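Local coordinates for protein rhamnosidase B (Bacillus sp., PDB 2OKX) that catalyses the hydrolysis of terminal alpha-L-rhamnose residues from glycosides, as a multidomain glycoside hydrolase of family 78 with an alpha-barrel domain, at residues A[840-843]-A[848-851]; A[475-480]-A[858-863]; A[467-472]-A[568-573]. All coordinates share one frame; numbering follows the deposited sequence.

How the contacts relate
From the N terminus, strand 462-472 comes first and opens contact 3; the adjoining strand 475-477, its antiparallel neighbour in the concanavalin-like domain, then opens contact 2. Contact 3 closes at 568-573, in the loop between helices 544-559 and 577-590 of the alpha barrel. Contact 1 closes a short loop of its own between 840-843 and 848-851, nested inside the much longer loop that contact 2 shuts at 858-863. Contacts 2 and 3 therefore cross, whereas contacts 3 and 1 run in series. Together they tie two neighbouring strands of the beta domain to two barrel loops, with contact 1 folding one of those loops on itself.

Contact 1 (A[840-843]-A[848-851]); sequences WEMY and ENRS
Arg850 reaches back over six residues of chain to the carbonyl of Tyr843 and so folds the loop between helices 817-833 and 868-876 on itself, within the alpha barrel of the six-hairpin glycosidase class. The first polar element is an end-on grip: NH2 and NH1 of Arg850 both donate to the single oxygen Tyr843 O, at 3.0 and 3.2 Å. That oxygen lies close to the guanidinium plane, but both nitrogens come to it from one face of the carbonyl, NH1 well above its plane. The hold on the arginine is completed from its own side, where Arg850 NE donates almost straight (167°) to Glu848 O at 3.0 Å, and by the backbone carbonyl of Met855, which takes a further bond from NH1.

A second, weaker polar element joins Asn849 to Glu841. The amide and carboxylate planes stand nearly perpendicular (89°), and although Asn849 ND2 is only 2.7 Å from Glu841 OE1, the bond is strongly bent and weak. The main partners of this carboxylate are the backbone NH of Ser859, at OE2, and Arg858, which forms a salt bridge with OE1. Glu841 gets there with an extended chain, CG opposite its backbone nitrogen (chi1 178°).

Between these polar links the contact is filled by Met842, whose side chain runs past that of Arg850 in the opposing sense and crosses Asn849. Its sulfur lies against the asparagine, SD to Asn849 CB 3.5 Å, and also takes a weak bond from ND2. The chain then bends at its last torsion and delivers the methyl to a buried carbonyl with no hydrogen-bond partner in the model: Met842 CE sits 3.2 Å from Asn849 O.

Contact 2 (A[475-480]-A[858-863]); sequences YTQHTY and RSHCHA
Gln477 and His860 meet through one short hydrogen bond, His860 NE2 donating to Gln477 OE1 at 2.7 Å. On the histidine side the bond is well directed: the oxygen lies at the ring edge, near the imidazole plane, and the N-H...O angle is 159°. On the glutamine side it is not, because the donor stands above the carbonyl plane and the amide is turned 55° from the ring.

The other end of the amide faces main chain. Gln477 NE2 donates to the carbonyl of Thr857 and comes within 3.1 Å of Arg858 O. With CG opposite the backbone nitrogen (chi1 -174°) and the next torsion extended as well, the side chain stands straight out from strand 475-477, an edge of the sheet in the concanavalin-like domain, and reaches the loop ahead of helix 868-876 in the alpha barrel.

Two aromatic rings pack against the imidazole. The ring of Tyr470, from the neighbouring strand, meets it with planes nearly parallel, while Trp840 approaches edge-to-face. The backbone of His860 is anchored too, its carbonyl oxygen accepting from Thr838 OG1.

Contact 3 (A[467-472]-A[568-573]); sequences GVEYMR and CPSYEQ
Glu469 sends its carboxylate from the break in strand 462-472 of the concanavalin-like domain toward Ser570 and Tyr571, in the loop that joins helices 544-559 and 577-590 of the alpha barrel. The close part of this buried interface is small. Glu469 OE2 stands 3.1 Å from Ser570 OG, with Ser570 CB next to it at 3.6 Å. The hydroxyl is placed there by a first torsion of 58°, which sets it between the serine's own backbone nitrogen and carbonyl carbon. On this same side a water donates to Glu469 OE2 at 2.6 Å and also sits beside Ser570 OG. The other oxygen, OE1, has its main protein partner outside the two segments, in the backbone NH of His860.

Toward Tyr571 the fit is looser and a water joins the two groups. Glu469 OE1 comes no nearer to the tyrosine than 3.7 Å from Tyr571 CE1, meeting the ring at its edge, and the carboxylate and ring planes are 80° apart. The water bridges what remains, giving a hydrogen to Glu469 OE1 at 2.7 Å and receiving one from Tyr571 OH at the same distance; it lies in the plane of the phenol ring.

The barrel loop is braced internally by its own bonds, Gln573 NE2 to Pro569 O at 2.8 Å and a longer one from Glu572 N to Cys568 SG. The same loop carries Glu572, whose carboxylate forms a salt bridge with Arg858; a glycerol, probably from the crystallisation liquor, is bound there too, as such molecules often are in pockets.

Glu446 brings a second carboxylate oxygen close to Glu469 OE2, so the waters and the His860 NH probably offset crowded negative charge, and a proton may be shared between the two acids.

Contact 1 (A[840-843]-A[848-851])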
# COMPACT_ATOMS: atom_id res chain seq x y z
N TRP A 840 6.92 -0.34 -12.30
CA TRP A 840 7.12 -1.54 -11.50
C TRP A 840 7.91 -1.32 -10.23
O TRP A 840 8.81 -0.49 -10.18
CB TRP A 840 7.84 -2.62 -12.31
CG TRP A 840 7.11 -3.08 -13.53
CD1 TRP A 840 5.82 -2.81 -13.88
CD2 TRP A 840 7.64 -3.92 -14.56
NE1 TRP A 840 5.51 -3.42 -15.07
CE2 TRP A 840 6.61 -4.11 -15.51
CE3 TRP A 840 8.88 -4.52 -14.78
CZ2 TRP A 840 6.79 -4.88 -16.66
CZ3 TRP A 840 9.06 -5.29 -15.93
CH2 TRP A 840 8.01 -5.46 -16.86
N GLU A 841 7.57 -2.10 -9.21
CA GLU A 841 8.25 -2.04 -7.93
C GLU A 841 9.70 -2.48 -8.09
O GLU A 841 10.61 -1.89 -7.51
CB GLU A 841 7.54 -2.96 -6.94
CG GLU A 841 8.16 -3.05 -5.56
CD GLU A 841 7.48 -4.10 -4.69
OE1 GLU A 841 7.74 -4.13 -3.47
OE2 GLU A 841 6.69 -4.91 -5.23
N MET A 842 9.91 -3.54 -8.87
CA MET A 842 11.24 -4.08 -9.08
C MET A 842 11.45 -4.49 -10.53
O MET A 842 10.50 -4.51 -11.32
CB MET A 842 11.45 -5.32 -8.20
CG MET A 842 11.24 -5.08 -6.71
SD MET A 842 11.14 -6.65 -5.80
CE MET A 842 9.52 -7.21 -6.34
N TYR A 843 12.70 -4.81 -10.85
CA TYR A 843 13.05 -5.26 -12.19
C TYR A 843 12.92 -6.77 -12.26
O TYR A 843 12.98 -7.45 -11.23
CB TYR A 843 14.48 -4.85 -12.53
CG TYR A 843 14.66 -3.37 -12.78
CD1 TYR A 843 15.70 -2.66 -12.17
CD2 TYR A 843 13.78 -2.68 -13.61
CE1 TYR A 843 15.86 -1.30 -12.40
CE2 TYR A 843 13.94 -1.32 -13.85
CZ TYR A 843 14.98 -0.63 -13.23
OH TYR A 843 15.13 0.72 -13.46
N GLU A 848 14.26 -11.71 -5.15
CA GLU A 848 13.75 -11.01 -3.97
C GLU A 848 12.34 -10.43 -4.05
O GLU A 848 11.85 -10.07 -5.12
CB GLU A 848 14.70 -9.87 -3.55
CG GLU A 848 16.08 -10.30 -3.06
CD GLU A 848 17.08 -10.47 -4.18
OE1 GLU A 848 18.25 -10.80 -3.89
OE2 GLU A 848 16.71 -10.27 -5.36
N ASN A 849 11.71 -10.36 -2.88
CA ASN A 849 10.39 -9.76 -2.71
C ASN A 849 9.27 -10.14 -3.68
O ASN A 849 8.48 -9.29 -4.07
CB ASN A 849 10.59 -8.24 -2.69
CG ASN A 849 9.38 -7.48 -2.18
OD1 ASN A 849 8.82 -7.82 -1.14
ND2 ASN A 849 8.99 -6.44 -2.91
N ARG A 850 9.18 -11.41 -4.07
CA ARG A 850 8.12 -11.85 -4.98
C ARG A 850 7.81 -13.34 -4.79
O ARG A 850 8.70 -14.14 -4.52
CB ARG A 850 8.51 -11.56 -6.43
CG ARG A 850 9.75 -12.30 -6.94
CD ARG A 850 10.26 -11.66 -8.24
NE ARG A 850 10.94 -10.39 -7.98
CZ ARG A 850 11.30 -9.51 -8.92
NH1 ARG A 850 11.04 -9.75 -10.20
NH2 ARG A 850 11.94 -8.40 -8.58
N SER A 851 6.53 -13.69 -4.93
CA SER A 851 6.07 -15.07 -4.74
C SER A 851 6.65 -16.10 -5.70
O SER A 851 6.78 -17.28 -5.35
CB SER A 851 4.54 -15.13 -4.81
OG SER A 851 3.96 -14.37 -3.76

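Contact 2 (A[475-480]-A[858-863])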
# COMPACT_ATOMS: atom_id res chain seq x y z
N TYR A 475 -1.88 -15.97 -18.88
CA TYR A 475 -1.26 -15.89 -17.56
C TYR A 475 -1.86 -14.75 -16.75
O TYR A 475 -1.92 -13.62 -17.22
CB TYR A 475 0.25 -15.68 -17.67
CG TYR A 475 0.92 -15.30 -16.37
CD1 TYR A 475 1.38 -13.99 -16.15
CD2 TYR A 475 1.09 -16.23 -15.34
CE1 TYR A 475 2.00 -13.64 -14.96
CE2 TYR A 475 1.72 -15.89 -14.14
CZ TYR A 475 2.17 -14.59 -13.96
OH TYR A 475 2.81 -14.25 -12.79
N THR A 476 -2.31 -15.07 -15.55
CA THR A 476 -2.88 -14.08 -14.65
C THR A 476 -1.95 -14.01 -13.45
O THR A 476 -1.67 -15.03 -12.82
CB THR A 476 -4.29 -14.49 -14.15
OG1 THR A 476 -5.22 -14.45 -15.24
CG2 THR A 476 -4.76 -13.54 -13.05
N GLN A 477 -1.42 -12.82 -13.13
CA GLN A 477 -0.56 -12.72 -11.96
C GLN A 477 -1.49 -12.48 -10.77
O GLN A 477 -1.97 -11.37 -10.56
CB GLN A 477 0.43 -11.55 -12.07
CG GLN A 477 1.42 -11.52 -10.91
CD GLN A 477 2.44 -10.40 -11.00
OE1 GLN A 477 2.81 -9.96 -12.09
NE2 GLN A 477 2.91 -9.94 -9.85
N HIS A 478 -1.76 -13.54 -10.01
CA HIS A 478 -2.64 -13.39 -8.86
C HIS A 478 -1.97 -12.62 -7.75
O HIS A 478 -0.75 -12.69 -7.58
CB HIS A 478 -3.10 -14.77 -8.37
CG HIS A 478 -4.08 -15.42 -9.29
ND1 HIS A 478 -3.75 -16.51 -10.08
CD2 HIS A 478 -5.35 -15.10 -9.61
CE1 HIS A 478 -4.78 -16.83 -10.84
NE2 HIS A 478 -5.77 -15.99 -10.57
N THR A 479 -2.77 -11.87 -6.99
CA THR A 479 -2.25 -11.06 -5.91
C THR A 479 -2.04 -11.87 -4.63
O THR A 479 -2.63 -11.57 -3.59
CB THR A 479 -3.19 -9.86 -5.62
OG1 THR A 479 -4.49 -10.33 -5.27
CG2 THR A 479 -3.33 -8.98 -6.87
N TYR A 480 -1.18 -12.89 -4.70
CA TYR A 480 -0.89 -13.73 -3.54
C TYR A 480 -0.52 -12.81 -2.39
O TYR A 480 0.34 -11.94 -2.54
CB TYR A 480 0.28 -14.67 -3.83
CG TYR A 480 0.09 -15.54 -5.05
CD1 TYR A 480 -0.87 -16.56 -5.06
CD2 TYR A 480 0.86 -15.34 -6.19
CE1 TYR A 480 -1.06 -17.35 -6.20
CE2 TYR A 480 0.68 -16.12 -7.32
CZ TYR A 480 -0.28 -17.12 -7.32
OH TYR A 480 -0.46 -17.88 -8.46
N ARG A 858 6.54 -7.78 -8.13
CA ARG A 858 5.41 -8.08 -7.25
C ARG A 858 4.36 -7.03 -7.58
O ARG A 858 3.37 -7.30 -8.27
CB ARG A 858 5.81 -7.97 -5.77
CG ARG A 858 4.62 -8.20 -4.83
CD ARG A 858 4.90 -7.84 -3.38
NE ARG A 858 5.24 -6.43 -3.20
CZ ARG A 858 4.85 -5.70 -2.15
NH1 ARG A 858 4.11 -6.25 -1.19
NH2 ARG A 858 5.22 -4.43 -2.05
N SER A 859 4.58 -5.81 -7.08
CA SER A 859 3.69 -4.69 -7.34
C SER A 859 4.05 -4.06 -8.69
O SER A 859 5.23 -3.85 -8.99
CB SER A 859 3.84 -3.64 -6.24
OG SER A 859 3.31 -2.40 -6.65
N HIS A 860 3.04 -3.76 -9.49
CA HIS A 860 3.26 -3.15 -10.80
C HIS A 860 3.11 -1.64 -10.75
O HIS A 860 3.24 -0.97 -11.77
CB HIS A 860 2.28 -3.73 -11.82
CG HIS A 860 2.59 -5.14 -12.23
ND1 HIS A 860 3.03 -5.47 -13.49
CD2 HIS A 860 2.59 -6.29 -11.52
CE1 HIS A 860 3.28 -6.76 -13.55
NE2 HIS A 860 3.02 -7.29 -12.36
N CYS A 861 2.85 -1.10 -9.56
CA CYS A 861 2.67 0.34 -9.40
C CYS A 861 3.29 0.83 -8.09
O CYS A 861 2.64 0.82 -7.05
CB CYS A 861 1.17 0.67 -9.43
SG CYS A 861 0.74 2.43 -9.34
N HIS A 862 4.56 1.24 -8.16
CA HIS A 862 5.30 1.75 -7.00
C HIS A 862 5.88 3.10 -7.38
O HIS A 862 6.81 3.16 -8.19
CB HIS A 862 6.44 0.79 -6.63
CG HIS A 862 6.16 -0.05 -5.42
ND1 HIS A 862 6.93 0.01 -4.27
CD2 HIS A 862 5.22 -0.99 -5.18
CE1 HIS A 862 6.47 -0.85 -3.38
NE2 HIS A 862 5.43 -1.47 -3.91
N ALA A 863 5.35 4.17 -6.82
CA ALA A 863 5.83 5.51 -7.16
C ALA A 863 7.29 5.74 -6.79
O ALA A 863 7.89 6.71 -7.25
CB ALA A 863 4.94 6.58 -6.51

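Contact 3 (A[467-472]-A[568-573])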
# COMPACT_ATOMS: atom_id res chain seq x y z
N GLY A 467 -9.66 -7.96 -8.13
CA GLY A 467 -8.81 -7.14 -8.98
C GLY A 467 -7.34 -7.53 -9.03
O GLY A 467 -6.72 -7.79 -8.00
N VAL A 468 -6.79 -7.59 -10.24
CA VAL A 468 -5.38 -7.92 -10.41
C VAL A 468 -4.73 -6.79 -11.21
O VAL A 468 -5.43 -6.00 -11.85
CB VAL A 468 -5.16 -9.27 -11.12
CG1 VAL A 468 -5.81 -10.39 -10.31
CG2 VAL A 468 -5.73 -9.24 -12.53
N GLU A 469 -3.41 -6.72 -11.18
CA GLU A 469 -2.67 -5.68 -11.88
C GLU A 469 -2.14 -6.12 -13.24
O GLU A 469 -1.98 -5.30 -14.15
CB GLU A 469 -1.44 -5.25 -11.08
CG GLU A 469 -1.67 -4.80 -9.67
CD GLU A 469 -0.40 -4.26 -9.06
OE1 GLU A 469 0.56 -5.04 -8.89
OE2 GLU A 469 -0.35 -3.05 -8.75
N TYR A 470 -1.84 -7.40 -13.36
CA TYR A 470 -1.24 -7.93 -14.57
C TYR A 470 -1.73 -9.28 -15.07
O TYR A 470 -1.97 -10.20 -14.29
CB TYR A 470 0.28 -8.02 -14.33
CG TYR A 470 1.09 -8.47 -15.52
CD1 TYR A 470 1.37 -9.82 -15.74
CD2 TYR A 470 1.55 -7.55 -16.46
CE1 TYR A 470 2.09 -10.24 -16.86
CE2 TYR A 470 2.26 -7.96 -17.58
CZ TYR A 470 2.53 -9.30 -17.78
OH TYR A 470 3.23 -9.69 -18.90
N MET A 471 -1.89 -9.37 -16.38
CA MET A 471 -2.28 -10.61 -17.03
C MET A 471 -1.87 -10.50 -18.49
O MET A 471 -1.88 -9.41 -19.08
CB MET A 471 -3.78 -10.92 -16.85
CG MET A 471 -4.77 -9.88 -17.30
SD MET A 471 -6.42 -10.23 -16.57
CE MET A 471 -6.80 -11.83 -17.28
N ARG A 472 -1.47 -11.63 -19.07
CA ARG A 472 -1.02 -11.64 -20.45
C ARG A 472 -1.08 -13.04 -21.07
O ARG A 472 -0.53 -13.99 -20.51
CB ARG A 472 0.42 -11.13 -20.54
CG ARG A 472 1.02 -11.17 -21.95
CD ARG A 472 2.53 -10.91 -21.94
NE ARG A 472 3.12 -10.97 -23.28
CZ ARG A 472 3.01 -10.01 -24.19
NH1 ARG A 472 2.34 -8.89 -23.91
NH2 ARG A 472 3.55 -10.17 -25.39
N CYS A 568 2.25 1.59 -2.70
CA CYS A 568 1.47 1.12 -3.84
C CYS A 568 -0.03 1.12 -3.51
O CYS A 568 -0.41 1.13 -2.34
CB CYS A 568 1.91 -0.29 -4.26
SG CYS A 568 1.75 -1.55 -2.97
N PRO A 569 -0.89 1.12 -4.54
CA PRO A 569 -2.34 1.13 -4.33
C PRO A 569 -2.97 -0.26 -4.19
O PRO A 569 -4.11 -0.39 -3.73
CB PRO A 569 -2.84 1.84 -5.58
CG PRO A 569 -1.92 1.29 -6.64
CD PRO A 569 -0.56 1.34 -5.96
N SER A 570 -2.23 -1.30 -4.57
CA SER A 570 -2.76 -2.66 -4.50
C SER A 570 -2.45 -3.41 -3.21
O SER A 570 -3.29 -3.47 -2.31
CB SER A 570 -2.27 -3.47 -5.71
OG SER A 570 -0.86 -3.51 -5.77
N TYR A 571 -1.25 -3.98 -3.12
CA TYR A 571 -0.87 -4.76 -1.95
C TYR A 571 -0.88 -4.09 -0.58
O TYR A 571 -1.38 -4.68 0.38
CB TYR A 571 0.52 -5.39 -2.14
CG TYR A 571 0.60 -6.37 -3.30
CD1 TYR A 571 0.86 -5.92 -4.59
CD2 TYR A 571 0.35 -7.72 -3.10
CE1 TYR A 571 0.86 -6.81 -5.67
CE2 TYR A 571 0.35 -8.62 -4.17
CZ TYR A 571 0.60 -8.16 -5.45
OH TYR A 571 0.55 -9.03 -6.51
N GLU A 572 -0.38 -2.86 -0.47
CA GLU A 572 -0.29 -2.24 0.84
C GLU A 572 -1.02 -0.92 1.14
O GLU A 572 -1.68 -0.82 2.18
CB GLU A 572 1.20 -2.09 1.20
CG GLU A 572 2.04 -3.29 0.74
CD GLU A 572 3.40 -3.36 1.41
OE1 GLU A 572 4.27 -4.10 0.90
OE2 GLU A 572 3.60 -2.70 2.45
N GLN A 573 -0.89 0.08 0.27
CA GLN A 573 -1.53 1.38 0.51
C GLN A 573 -0.97 1.95 1.81
O GLN A 573 -1.66 2.63 2.57
CB GLN A 573 -3.05 1.21 0.62
CG GLN A 573 -3.74 0.83 -0.69
CD GLN A 573 -5.18 0.35 -0.50
OE1 GLN A 573 -5.90 0.84 0.36
NE2 GLN A 573 -5.59 -0.61 -1.32
O HOH W 1 0.62 -7.75 -8.93
O HOH W 2 0.75 -1.87 -6.71